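Local coordinates for CELL WALL surface anchor family protein (Streptococcus pneumoniae, PDB 2WW8), which serves as the adhesin of the pneumococcal pilus and probably grips host surfaces through an integrin-like domain that carries a bound magnesium ion, at residues 224-229 with 267-272; 533-538 with 580-585; 539-544 with 566-571. All coordinates share one frame; numbering follows the deposited sequence.

Contact 1 of 3, residues 224-229 with 267-272; sequences PLDVVI and ENRVAL
Asp226 and Arg269 run alongside each other from neighbouring parallel strands, on one face of the sheet. The Arg269 chain bends at its second and third torsions, which brings NH1 to 3.1 Å from Asp226 OD1 in a salt bridge. The fit is skewed: carboxylate and guanidinium planes stand 71° apart, and NH1 meets OD1 from above the carboxylate plane. Each group has further partners, Arg375 and Ser378 for the carboxylate and the backbone O of Gln373 for NH1, so the acid is shared between two arginines, which probably keeps it ionised. At the strand entrance Leu225 and Asn268 are likewise neighbours along their lengths. With CG of Asn268 beside its own backbone N (chi1 -72°), the amide turns across the gap and OD1 takes the N-H of Leu225 at 2.9 Å, almost straight at 170° although from above the carbonyl plane. The Asn268 amide thus adds one rung before the main-chain ladder begins, while ND2 lies 3.7 Å from Leu225 CD1 and donates to the backbone O of Ile262. The ladder starts with Arg269 N to Leu225 O at 2.8 Å and continues through Val227 and Ala271 to Ile229 N on Ala271 O. On the opposite face from the ion pair Val227 packs beside Val270, and further along Ile229 CG2 approaches Leu272 CD1 at 4.2 Å. These strands belong to the five-stranded parallel sheet of a von Willebrand factor A-like domain. Strand 269-275 is outermost, and strand 225-232 continues the sheet by bonding to strand 379-386. Helix 247-263 covers the face of Val227, Ile229 and Val270, whereas helix 359-373 packs on Val228 and Ala271.

Contact 2 of 3, residues 533-538 with 580-585; sequences DVFTVG and NRYFHT
Phe535 of a sheet strand lies against Tyr582 of helix 575-583, a helix-on-sheet contact of the parallel Rossmann-like sheet in this von Willebrand factor A-like domain. The dense part is the aromatic pair. The side chains come from opposite sides and pass, with planes only 23° from parallel and centroids 4.9 Å apart, an offset pair with little ring overlap. The touching is done by one corner of the phenylalanine: CD1 sits over a face of the tyrosine ring, 3.4 Å from Tyr582 CG. In return, the methylene of Tyr582 rides over a face of Phe535 in a CH-pi contact, its CB 3.8 Å from the ring centroid. Placing CG of Tyr582 beside its own backbone N (chi1 -79°) carries the phenol past Phe535 and along the strand. There Val537 CG2 meets the edge of the tyrosine ring, 4.1 Å from CD2, and Thr536 O approaches CE2 obliquely. The hydroxyl at the far end is also engaged, hydrogen-bonded with the backbone O of Glu564 and with Thr567 OG1. Phe383 of strand 379-386 touches both aromatic side chains, which extends the apolar layer beyond the pair.

Packing thins out toward exposed Thr585. No hydrogen bond joins the two segments, and on this side Thr585 meets Phe535 through its hydroxyl, Thr585 OG1 lying 3.5 Å from Phe535 CZ. That hydroxyl is held by its own segment: it donates to Tyr582 O at 2.8 Å, in the carbonyl plane and on a lone pair, while the backbone N of Thr585 supplies a second bond to the same oxygen.

Contact 3 of 3, residues 539-544 with 566-571; sequences IGINGD and YTNVTD
Two flat groups of strand 566-569, the Tyr566 ring and the Asn568 amide, frame the side chain of Ile541. The backbone N of Asn568 lies 4.0 Å over one face of the tyrosine ring, nearer its margin than its centre, while the phenol oxygen at the ring's end meets the isoleucine: Tyr566 OH is 3.5 Å from Ile541 CB. The amide touches with its oxygen. Its CG stands opposite the backbone N about the first torsion (chi1 -168°), which extends the side chain across to the loop, where OD1 accepts the N-H of Ile541 at 2.9 Å. The N-H comes in 18° off the plane of the amide carbonyl. Ile541 CG1 packs on that same oxygen at 3.3 Å, so Asn568 OD1 bonds the main chain of Ile541 and also lies close against its side chain.

Just before this, the strand pairing comes to its end. Ile539 and Val569 form a parallel bridge with both side chains on one face of the sheet, and Gly540 N donates to Val569 O at 2.9 Å. Gly540 then takes a positive phi of 64°, turning the chain away from the sheet. Farther into the loop, Asn542 OD1 accepts from Asp544 N, an Asx turn.

This is the C-terminal end of strand 533-539, where it leaves the parallel sheet beside outermost strand 566-569. Helix 549-558, the crossover between the two strands, packs on Ile541, Tyr566 and Asn568, while helix 575-583 covers Ile539 and Val569.

All three contacts belong to one five-stranded parallel sheet: contact 1 pairs its outermost strand 269-275 with strand 225-232, contact 3 lies at the opposite border, and contact 2 sets helix 575-583 against a face of the sheet, on strand 533-539. Contact 2 adjoins both others, its centre 14 Å from each. Phe583 CE1 reaches Leu225 CD1 of contact 1 at 4.1 Å, and Gly538 O lies 2.7 Å from Val569 N of contact 3, a probable backbone hydrogen bond. Contacts 1 and 3 do not touch, their nearest atoms about 11 Å apart. The magnesium ion, bound by Ser234, Ser236 and Asp387, lies about 7 Å from the Ile541 side chain and about 12 Å from that of Thr536.

Contact 1 of 3, residues 224-229 with 267-272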
ATOM      1  N   PRO A 224      31.263   6.466 -14.414  1.00 16.87           N
ATOM      2  CA  PRO A 224      30.036   7.139 -14.046  1.00 16.86           C
ATOM      3  C   PRO A 224      30.051   8.534 -14.673  1.00 14.72           C
ATOM      4  O   PRO A 224      31.052   8.930 -15.295  1.00 14.76           O
ATOM      5  CB  PRO A 224      30.110   7.151 -12.521  1.00 16.35           C
ATOM      6  CG  PRO A 224      31.543   7.431 -12.290  1.00 14.80           C
ATOM      7  CD  PRO A 224      32.241   6.533 -13.311  1.00 16.75           C
ATOM      8  N   LEU A 225      28.927   9.230 -14.520  1.00 13.70           N
ATOM      9  CA  LEU A 225      28.762  10.597 -15.059  1.00 12.49           C
ATOM     10  C   LEU A 225      28.912  11.672 -14.007  1.00 11.41           C
ATOM     11  O   LEU A 225      28.401  11.519 -12.905  1.00 11.40           O
ATOM     12  CB  LEU A 225      27.343  10.767 -15.606  1.00 10.98           C
ATOM     13  CG  LEU A 225      26.903   9.727 -16.646  1.00 14.20           C
ATOM     14  CD1 LEU A 225      25.426   9.995 -16.976  1.00 13.07           C
ATOM     15  CD2 LEU A 225      27.761   9.810 -17.926  1.00 12.98           C
ATOM     16  N   ASP A 226      29.588  12.761 -14.369  1.00 13.52           N
ATOM     17  CA  ASP A 226      29.664  14.013 -13.622  1.00 13.06           C
ATOM     18  C   ASP A 226      29.030  15.075 -14.541  1.00 11.87           C
ATOM     19  O   ASP A 226      29.577  15.419 -15.589  1.00 14.49           O
ATOM     20  CB  ASP A 226      31.133  14.415 -13.282  1.00 10.49           C
ATOM     21  CG  ASP A 226      31.682  13.696 -12.032  1.00 14.91           C
ATOM     22  OD1 ASP A 226      30.915  13.294 -11.127  1.00 14.57           O
ATOM     23  OD2 ASP A 226      32.910  13.461 -11.978  1.00 13.72           O
ATOM     24  N   VAL A 227      27.895  15.610 -14.130  1.00 13.55           N
ATOM     25  CA  VAL A 227      27.042  16.391 -15.003  1.00 11.59           C
ATOM     26  C   VAL A 227      26.778  17.786 -14.414  1.00 12.60           C
ATOM     27  O   VAL A 227      26.390  17.910 -13.266  1.00 13.00           O
ATOM     28  CB  VAL A 227      25.670  15.690 -15.226  1.00 12.36           C
ATOM     29  CG1 VAL A 227      24.872  16.485 -16.221  1.00  9.64           C
ATOM     30  CG2 VAL A 227      25.863  14.194 -15.703  1.00  8.77           C
ATOM     31  N   VAL A 228      26.975  18.832 -15.220  1.00 12.10           N
ATOM     32  CA  VAL A 228      26.490  20.156 -14.812  1.00 12.86           C
ATOM     33  C   VAL A 228      25.286  20.533 -15.714  1.00 13.34           C
ATOM     34  O   VAL A 228      25.319  20.387 -16.944  1.00 12.89           O
ATOM     35  CB  VAL A 228      27.573  21.225 -15.022  1.00 11.18           C
ATOM     36  CG1 VAL A 228      27.001  22.654 -14.646  1.00 12.64           C
ATOM     37  CG2 VAL A 228      28.871  20.859 -14.165  1.00 11.33           C
ATOM     38  N   ILE A 229      24.220  21.010 -15.094  1.00 14.05           N
ATOM     39  CA  ILE A 229      23.080  21.554 -15.895  1.00 15.67           C
ATOM     40  C   ILE A 229      23.122  23.073 -15.851  1.00 14.93           C
ATOM     41  O   ILE A 229      23.195  23.628 -14.749  1.00 14.04           O
ATOM     42  CB  ILE A 229      21.760  21.069 -15.344  1.00 16.23           C
ATOM     43  CG1 ILE A 229      21.729  19.567 -15.521  1.00 17.20           C
ATOM     44  CG2 ILE A 229      20.555  21.791 -16.017  1.00 15.32           C
ATOM     45  CD1 ILE A 229      20.532  18.896 -14.895  1.00 23.99           C
ATOM     46  N   GLU A 267      26.004   6.260  -8.503  1.00 13.77           N
ATOM     47  CA  GLU A 267      27.351   6.751  -8.840  1.00 16.59           C
ATOM     48  C   GLU A 267      27.487   8.090  -9.576  1.00 16.43           C
ATOM     49  O   GLU A 267      28.567   8.715  -9.586  1.00 16.77           O
ATOM     50  CB  GLU A 267      28.168   5.720  -9.610  1.00 17.75           C
ATOM     51  CG  GLU A 267      28.024   4.309  -9.117  1.00 23.65           C
ATOM     52  CD  GLU A 267      29.235   3.962  -8.339  1.00 38.80           C
ATOM     53  OE1 GLU A 267      29.457   4.777  -7.406  1.00 40.01           O
ATOM     54  OE2 GLU A 267      29.921   2.944  -8.684  1.00 41.35           O
ATOM     55  N   ASN A 268      26.386   8.574 -10.154  1.00 14.80           N
ATOM     56  CA  ASN A 268      26.466   9.710 -11.057  1.00 14.15           C
ATOM     57  C   ASN A 268      26.386  10.918 -10.136  1.00 13.08           C
ATOM     58  O   ASN A 268      25.903  10.778  -9.039  1.00 13.81           O
ATOM     59  CB  ASN A 268      25.308   9.690 -12.059  1.00 13.91           C
ATOM     60  CG  ASN A 268      25.447   8.586 -13.104  1.00 12.07           C
ATOM     61  OD1 ASN A 268      26.529   8.048 -13.335  1.00 10.58           O
ATOM     62  ND2 ASN A 268      24.361   8.312 -13.805  1.00  7.57           N
ATOM     63  N   ARG A 269      26.917  12.069 -10.543  1.00 12.60           N
ATOM     64  CA  ARG A 269      26.812  13.241  -9.703  1.00 12.65           C
ATOM     65  C   ARG A 269      26.302  14.390 -10.573  1.00 11.01           C
ATOM     66  O   ARG A 269      26.555  14.389 -11.777  1.00 11.48           O
ATOM     67  CB  ARG A 269      28.172  13.600  -9.093  1.00 12.22           C
ATOM     68  CG  ARG A 269      28.622  12.711  -7.916  1.00 14.39           C
ATOM     69  CD  ARG A 269      30.160  12.721  -8.034  1.00 16.48           C
ATOM     70  NE  ARG A 269      30.762  13.772  -7.253  1.00 16.59           N
ATOM     71  CZ  ARG A 269      31.851  14.480  -7.560  1.00 19.38           C
ATOM     72  NH1 ARG A 269      32.541  14.365  -8.675  1.00 12.29           N
ATOM     73  NH2 ARG A 269      32.273  15.380  -6.690  1.00 23.61           N
ATOM     74  N   VAL A 270      25.584  15.349  -9.975  1.00 12.05           N
ATOM     75  CA  VAL A 270      25.002  16.495 -10.690  0.50 10.88           C
ATOM     76  C   VAL A 270      25.230  17.804  -9.918  1.00 11.98           C
ATOM     77  O   VAL A 270      25.273  17.805  -8.662  1.00 12.11           O
ATOM     78  CB  VAL A 270      23.452  16.296 -10.920  0.50 11.16           C
ATOM     79  CG1 VAL A 270      23.221  15.232 -11.943  0.50 14.97           C
ATOM     80  CG2 VAL A 270      22.680  15.998  -9.644  0.50  2.97           C
ATOM     81  N   ALA A 271      25.320  18.897 -10.656  1.00 10.06           N
ATOM     82  CA  ALA A 271      25.345  20.246 -10.107  1.00 13.67           C
ATOM     83  C   ALA A 271      24.443  21.086 -11.024  1.00 12.84           C
ATOM     84  O   ALA A 271      24.117  20.651 -12.108  1.00 14.59           O
ATOM     85  CB  ALA A 271      26.784  20.764 -10.196  1.00 12.09           C
ATOM     86  N   LEU A 272      24.077  22.304 -10.618  1.00 15.57           N
ATOM     87  CA  LEU A 272      23.043  23.115 -11.258  1.00 13.99           C
ATOM     88  C   LEU A 272      23.543  24.551 -11.219  1.00 13.58           C
ATOM     89  O   LEU A 272      23.939  25.084 -10.157  1.00 11.16           O
ATOM     90  CB  LEU A 272      21.706  22.978 -10.494  1.00 13.49           C
ATOM     91  CG  LEU A 272      20.647  24.056 -10.862  1.00 18.38           C
ATOM     92  CD1 LEU A 272      20.165  23.846 -12.323  1.00 18.25           C
ATOM     93  CD2 LEU A 272      19.498  23.983  -9.806  1.00 14.98           C
TER

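Contact 2 of 3, residues 533-538 with 580-585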
ATOM      1  N   ASP A 533      31.124  16.092 -23.045  1.00 13.34           N
ATOM      2  CA  ASP A 533      29.888  16.106 -23.847  1.00 13.82           C
ATOM      3  C   ASP A 533      29.113  17.386 -23.467  1.00 13.48           C
ATOM      4  O   ASP A 533      28.706  17.612 -22.336  1.00 14.37           O
ATOM      5  CB  ASP A 533      29.013  14.870 -23.605  1.00 12.29           C
ATOM      6  CG  ASP A 533      29.722  13.593 -23.999  1.00 18.69           C
ATOM      7  OD1 ASP A 533      29.689  13.290 -25.209  1.00 21.79           O
ATOM      8  OD2 ASP A 533      30.313  12.901 -23.122  1.00 23.85           O
ATOM      9  N   VAL A 534      28.787  18.208 -24.451  1.00 14.29           N
ATOM     10  CA  VAL A 534      28.042  19.456 -24.184  1.00 13.30           C
ATOM     11  C   VAL A 534      26.847  19.421 -25.137  1.00 14.12           C
ATOM     12  O   VAL A 534      27.054  19.453 -26.372  1.00 11.20           O
ATOM     13  CB  VAL A 534      28.903  20.698 -24.507  1.00 12.08           C
ATOM     14  CG1 VAL A 534      28.125  21.966 -24.128  1.00 11.54           C
ATOM     15  CG2 VAL A 534      30.235  20.628 -23.712  1.00 14.30           C
ATOM     16  N   PHE A 535      25.662  19.401 -24.537  1.00 12.85           N
ATOM     17  CA  PHE A 535      24.352  19.379 -25.217  1.00 12.23           C
ATOM     18  C   PHE A 535      23.615  20.706 -24.947  1.00 13.60           C
ATOM     19  O   PHE A 535      23.620  21.173 -23.814  1.00 13.54           O
ATOM     20  CB  PHE A 535      23.502  18.276 -24.583  1.00 11.02           C
ATOM     21  CG  PHE A 535      24.091  16.911 -24.742  1.00 10.41           C
ATOM     22  CD1 PHE A 535      24.162  16.319 -26.001  1.00 14.62           C
ATOM     23  CD2 PHE A 535      24.573  16.212 -23.629  1.00  8.63           C
ATOM     24  CE1 PHE A 535      24.693  15.016 -26.193  1.00 13.07           C
ATOM     25  CE2 PHE A 535      25.113  14.876 -23.818  1.00 12.19           C
ATOM     26  CZ  PHE A 535      25.207  14.309 -25.098  1.00 12.52           C
ATOM     27  N   THR A 536      23.018  21.305 -25.966  1.00 11.52           N
ATOM     28  CA  THR A 536      22.330  22.574 -25.860  1.00 13.21           C
ATOM     29  C   THR A 536      20.913  22.352 -26.390  1.00 13.75           C
ATOM     30  O   THR A 536      20.669  21.898 -27.542  1.00 12.64           O
ATOM     31  CB  THR A 536      23.057  23.661 -26.683  1.00 13.26           C
ATOM     32  OG1 THR A 536      24.436  23.679 -26.255  1.00 19.05           O
ATOM     33  CG2 THR A 536      22.470  25.078 -26.418  1.00 14.35           C
ATOM     34  N   VAL A 537      19.961  22.628 -25.517  1.00 12.88           N
ATOM     35  CA  VAL A 537      18.539  22.621 -25.909  1.00 14.19           C
ATOM     36  C   VAL A 537      18.103  24.091 -25.891  1.00 13.02           C
ATOM     37  O   VAL A 537      18.073  24.702 -24.799  1.00 13.58           O
ATOM     38  CB  VAL A 537      17.710  21.740 -24.944  1.00 14.28           C
ATOM     39  CG1 VAL A 537      16.205  21.811 -25.195  1.00 16.11           C
ATOM     40  CG2 VAL A 537      18.126  20.247 -25.091  1.00 12.99           C
ATOM     41  N   GLY A 538      17.881  24.654 -27.080  1.00 13.65           N
ATOM     42  CA  GLY A 538      17.322  26.004 -27.235  1.00 13.20           C
ATOM     43  C   GLY A 538      15.796  26.003 -27.187  1.00 14.94           C
ATOM     44  O   GLY A 538      15.104  25.045 -27.598  1.00 14.26           O
ATOM     45  N   ASN A 580      15.946  14.229 -22.817  1.00 13.56           N
ATOM     46  CA  ASN A 580      15.974  12.776 -22.792  1.00 15.54           C
ATOM     47  C   ASN A 580      16.671  12.095 -23.994  1.00 15.64           C
ATOM     48  O   ASN A 580      17.392  11.110 -23.835  1.00 18.57           O
ATOM     49  CB  ASN A 580      14.542  12.256 -22.596  1.00 15.48           C
ATOM     50  CG  ASN A 580      14.528  10.892 -21.942  1.00 20.21           C
ATOM     51  OD1 ASN A 580      15.428  10.517 -21.187  1.00 26.71           O
ATOM     52  ND2 ASN A 580      13.563  10.105 -22.314  1.00 19.50           N
ATOM     53  N   ARG A 581      16.409  12.565 -25.207  1.00 14.08           N
ATOM     54  CA  ARG A 581      17.070  12.113 -26.418  1.00 13.80           C
ATOM     55  C   ARG A 581      18.598  12.260 -26.299  1.00 11.89           C
ATOM     56  O   ARG A 581      19.343  11.327 -26.613  1.00 11.77           O
ATOM     57  CB  ARG A 581      16.546  12.944 -27.619  1.00 14.80           C
ATOM     58  CG  ARG A 581      16.908  12.320 -28.972  1.00 18.77           C
ATOM     59  CD  ARG A 581      16.301  13.069 -30.159  1.00 24.60           C
ATOM     60  NE  ARG A 581      16.904  14.403 -30.380  1.00 30.23           N
ATOM     61  CZ  ARG A 581      18.064  14.655 -31.002  1.00 26.42           C
ATOM     62  NH1 ARG A 581      18.802  13.688 -31.508  1.00 32.60           N
ATOM     63  NH2 ARG A 581      18.488  15.884 -31.170  1.00 28.79           N
ATOM     64  N   TYR A 582      19.084  13.395 -25.823  1.00  8.95           N
ATOM     65  CA  TYR A 582      20.546  13.595 -25.721  1.00 10.12           C
ATOM     66  C   TYR A 582      21.083  12.690 -24.585  1.00 12.06           C
ATOM     67  O   TYR A 582      22.158  12.068 -24.730  1.00 12.43           O
ATOM     68  CB  TYR A 582      20.907  15.080 -25.494  1.00  9.65           C
ATOM     69  CG  TYR A 582      20.862  15.944 -26.730  1.00 12.78           C
ATOM     70  CD1 TYR A 582      21.419  15.503 -27.915  1.00 10.69           C
ATOM     71  CD2 TYR A 582      20.301  17.228 -26.703  1.00 12.16           C
ATOM     72  CE1 TYR A 582      21.396  16.248 -29.056  1.00 10.56           C
ATOM     73  CE2 TYR A 582      20.330  18.012 -27.849  1.00 10.91           C
ATOM     74  CZ  TYR A 582      20.851  17.521 -29.003  1.00 15.77           C
ATOM     75  OH  TYR A 582      20.874  18.271 -30.139  1.00 15.16           O
ATOM     76  N   PHE A 583      20.315  12.567 -23.493  1.00 11.63           N
ATOM     77  CA  PHE A 583      20.675  11.627 -22.445  1.00 12.56           C
ATOM     78  C   PHE A 583      20.932  10.213 -23.042  1.00 15.46           C
ATOM     79  O   PHE A 583      21.895   9.527 -22.695  1.00 15.07           O
ATOM     80  CB  PHE A 583      19.609  11.660 -21.345  1.00 10.69           C
ATOM     81  CG  PHE A 583      19.949  10.825 -20.108  1.00 14.53           C
ATOM     82  CD1 PHE A 583      21.187  10.976 -19.488  1.00 17.35           C
ATOM     83  CD2 PHE A 583      19.067   9.910 -19.581  1.00 15.14           C
ATOM     84  CE1 PHE A 583      21.525  10.239 -18.346  1.00 18.82           C
ATOM     85  CE2 PHE A 583      19.426   9.109 -18.453  1.00 16.46           C
ATOM     86  CZ  PHE A 583      20.646   9.307 -17.825  1.00 16.07           C
ATOM     87  N   HIS A 584      20.016   9.773 -23.910  1.00 14.04           N
ATOM     88  CA  HIS A 584      20.088   8.478 -24.524  1.00 14.41           C
ATOM     89  C   HIS A 584      21.222   8.406 -25.566  1.00 14.36           C
ATOM     90  O   HIS A 584      21.451   7.349 -26.113  1.00 14.47           O
ATOM     91  CB  HIS A 584      18.738   8.020 -25.113  1.00 13.62           C
ATOM     92  CG  HIS A 584      17.740   7.581 -24.090  1.00 19.55           C
ATOM     93  ND1 HIS A 584      17.022   8.466 -23.315  1.00 24.03           N
ATOM     94  CD2 HIS A 584      17.320   6.346 -23.722  1.00 23.46           C
ATOM     95  CE1 HIS A 584      16.213   7.804 -22.505  1.00 23.26           C
ATOM     96  NE2 HIS A 584      16.384   6.516 -22.731  1.00 24.52           N
ATOM     97  N   THR A 585      21.980   9.460 -25.845  1.00 15.01           N
ATOM     98  CA  THR A 585      23.105   9.180 -26.729  1.00 15.47           C
ATOM     99  C   THR A 585      24.289   8.706 -25.877  1.00 16.05           C
ATOM    100  O   THR A 585      25.287   8.269 -26.416  1.00 16.91           O
ATOM    101  CB  THR A 585      23.537  10.401 -27.584  1.00 16.15           C
ATOM    102  OG1 THR A 585      24.078  11.405 -26.711  1.00 12.95           O
ATOM    103  CG2 THR A 585      22.375  10.965 -28.413  1.00 12.88           C
TER

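Contact 3 of 3, residues 539-544 with 566-571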
ATOM      1  N   ILE A 539      15.252  27.080 -26.621  1.00 16.09           N
ATOM      2  CA  ILE A 539      13.799  27.229 -26.540  1.00 14.22           C
ATOM      3  C   ILE A 539      13.393  28.422 -27.427  1.00 15.52           C
ATOM      4  O   ILE A 539      13.507  29.578 -27.013  1.00 13.41           O
ATOM      5  CB  ILE A 539      13.323  27.454 -25.114  1.00 14.36           C
ATOM      6  CG1 ILE A 539      13.657  26.234 -24.241  1.00 15.51           C
ATOM      7  CG2 ILE A 539      11.795  27.616 -25.122  1.00 15.83           C
ATOM      8  CD1 ILE A 539      13.807  26.669 -22.788  1.00 11.77           C
ATOM      9  N   GLY A 540      12.841  28.142 -28.609  1.00 14.77           N
ATOM     10  CA  GLY A 540      12.289  29.204 -29.439  1.00 16.98           C
ATOM     11  C   GLY A 540      13.382  30.160 -29.889  1.00 20.20           C
ATOM     12  O   GLY A 540      13.097  31.339 -30.132  1.00 22.07           O
ATOM     13  N   ILE A 541      14.620  29.702 -30.057  1.00 17.83           N
ATOM     14  CA  ILE A 541      15.706  30.631 -30.399  1.00 20.11           C
ATOM     15  C   ILE A 541      15.592  31.168 -31.812  1.00 20.88           C
ATOM     16  O   ILE A 541      15.466  30.350 -32.744  1.00 23.61           O
ATOM     17  CB  ILE A 541      17.108  29.974 -30.298  1.00 21.00           C
ATOM     18  CG1 ILE A 541      17.169  29.302 -28.938  1.00 20.90           C
ATOM     19  CG2 ILE A 541      18.291  30.999 -30.534  1.00 17.79           C
ATOM     20  CD1 ILE A 541      17.798  29.996 -27.848  1.00 20.98           C
ATOM     21  N   ASN A 542      15.595  32.496 -31.979  1.00 18.17           N
ATOM     22  CA  ASN A 542      15.458  33.050 -33.330  1.00 17.33           C
ATOM     23  C   ASN A 542      16.420  34.227 -33.524  1.00 16.47           C
ATOM     24  O   ASN A 542      16.436  34.884 -34.557  1.00 16.91           O
ATOM     25  CB  ASN A 542      14.001  33.478 -33.617  1.00 16.80           C
ATOM     26  CG  ASN A 542      13.479  34.522 -32.602  1.00 19.51           C
ATOM     27  OD1 ASN A 542      14.231  35.097 -31.807  1.00 16.99           O
ATOM     28  ND2 ASN A 542      12.155  34.743 -32.616  1.00 22.74           N
ATOM     29  N   GLY A 543      17.235  34.497 -32.522  1.00 16.57           N
ATOM     30  CA  GLY A 543      18.251  35.531 -32.661  1.00 17.27           C
ATOM     31  C   GLY A 543      17.909  36.879 -32.036  1.00 20.02           C
ATOM     32  O   GLY A 543      18.804  37.734 -31.938  1.00 20.85           O
ATOM     33  N   ASP A 544      16.671  37.065 -31.566  1.00 19.67           N
ATOM     34  CA  ASP A 544      16.265  38.273 -30.875  1.00 21.66           C
ATOM     35  C   ASP A 544      17.031  38.319 -29.581  1.00 21.03           C
ATOM     36  O   ASP A 544      17.205  37.306 -28.911  1.00 22.22           O
ATOM     37  CB  ASP A 544      14.767  38.214 -30.537  1.00 23.23           C
ATOM     38  CG  ASP A 544      13.878  38.525 -31.733  1.00 35.72           C
ATOM     39  OD1 ASP A 544      14.395  39.001 -32.786  1.00 46.35           O
ATOM     40  OD2 ASP A 544      12.647  38.280 -31.641  1.00 42.95           O
ATOM     41  N   TYR A 566      23.214  20.502 -30.570  1.00 12.32           N
ATOM     42  CA  TYR A 566      22.222  21.565 -30.342  1.00 12.30           C
ATOM     43  C   TYR A 566      20.890  21.234 -31.036  1.00 13.73           C
ATOM     44  O   TYR A 566      20.882  20.902 -32.219  1.00 14.17           O
ATOM     45  CB  TYR A 566      22.724  22.866 -30.982  1.00 12.46           C
ATOM     46  CG  TYR A 566      21.656  23.966 -31.060  1.00 11.70           C
ATOM     47  CD1 TYR A 566      21.063  24.455 -29.884  1.00 13.29           C
ATOM     48  CD2 TYR A 566      21.247  24.485 -32.286  1.00 13.75           C
ATOM     49  CE1 TYR A 566      20.130  25.460 -29.923  1.00 14.25           C
ATOM     50  CE2 TYR A 566      20.280  25.531 -32.352  1.00 13.78           C
ATOM     51  CZ  TYR A 566      19.720  25.966 -31.166  1.00 17.97           C
ATOM     52  OH  TYR A 566      18.792  26.997 -31.132  1.00 17.02           O
ATOM     53  N   THR A 567      19.776  21.359 -30.330  1.00 13.50           N
ATOM     54  CA  THR A 567      18.457  21.332 -30.942  1.00 14.86           C
ATOM     55  C   THR A 567      17.643  22.504 -30.419  1.00 15.04           C
ATOM     56  O   THR A 567      17.635  22.751 -29.195  1.00 13.68           O
ATOM     57  CB  THR A 567      17.694  20.035 -30.627  1.00 14.70           C
ATOM     58  OG1 THR A 567      18.479  18.945 -31.116  1.00 21.96           O
ATOM     59  CG2 THR A 567      16.343  19.975 -31.334  1.00 15.08           C
ATOM     60  N   ASN A 568      16.953  23.157 -31.346  1.00 14.73           N
ATOM     61  CA  ASN A 568      16.007  24.211 -31.007  1.00 16.44           C
ATOM     62  C   ASN A 568      14.615  23.618 -30.851  1.00 17.55           C
ATOM     63  O   ASN A 568      14.103  23.038 -31.771  1.00 17.42           O
ATOM     64  CB  ASN A 568      15.995  25.329 -32.050  1.00 16.68           C
ATOM     65  CG  ASN A 568      15.228  26.564 -31.558  1.00 19.85           C
ATOM     66  OD1 ASN A 568      15.407  26.977 -30.435  1.00 21.37           O
ATOM     67  ND2 ASN A 568      14.356  27.133 -32.402  1.00 21.31           N
ATOM     68  N   VAL A 569      14.001  23.713 -29.668  1.00 18.02           N
ATOM     69  CA  VAL A 569      12.631  23.237 -29.465  1.00 16.87           C
ATOM     70  C   VAL A 569      11.637  24.373 -29.656  1.00 19.06           C
ATOM     71  O   VAL A 569      11.783  25.463 -29.088  1.00 18.59           O
ATOM     72  CB  VAL A 569      12.594  22.656 -28.018  1.00 15.45           C
ATOM     73  CG1 VAL A 569      11.258  22.311 -27.594  1.00 14.92           C
ATOM     74  CG2 VAL A 569      13.551  21.456 -27.902  1.00 14.82           C
ATOM     75  N   THR A 570      10.587  24.133 -30.418  1.00 17.84           N
ATOM     76  CA  THR A 570       9.623  25.193 -30.648  1.00 20.79           C
ATOM     77  C   THR A 570       8.411  24.955 -29.741  1.00 19.57           C
ATOM     78  O   THR A 570       7.729  25.870 -29.306  1.00 20.21           O
ATOM     79  CB  THR A 570       9.111  25.026 -32.091  1.00 18.93           C
ATOM     80  OG1 THR A 570      10.113  25.565 -32.939  1.00 25.05           O
ATOM     81  CG2 THR A 570       7.816  25.816 -32.329  1.00 26.85           C
ATOM     82  N   ASP A 571       8.132  23.689 -29.480  1.00 19.75           N
ATOM     83  CA  ASP A 571       7.053  23.335 -28.598  1.00 18.87           C
ATOM     84  C   ASP A 571       7.599  23.097 -27.178  1.00 18.57           C
ATOM     85  O   ASP A 571       8.213  22.061 -26.900  1.00 18.11           O
ATOM     86  CB  ASP A 571       6.413  22.101 -29.207  1.00 19.96           C
ATOM     87  CG  ASP A 571       5.230  21.610 -28.394  1.00 22.95           C
ATOM     88  OD1 ASP A 571       5.118  21.945 -27.188  1.00 25.26           O
ATOM     89  OD2 ASP A 571       4.412  20.855 -28.946  1.00 23.58           O
TER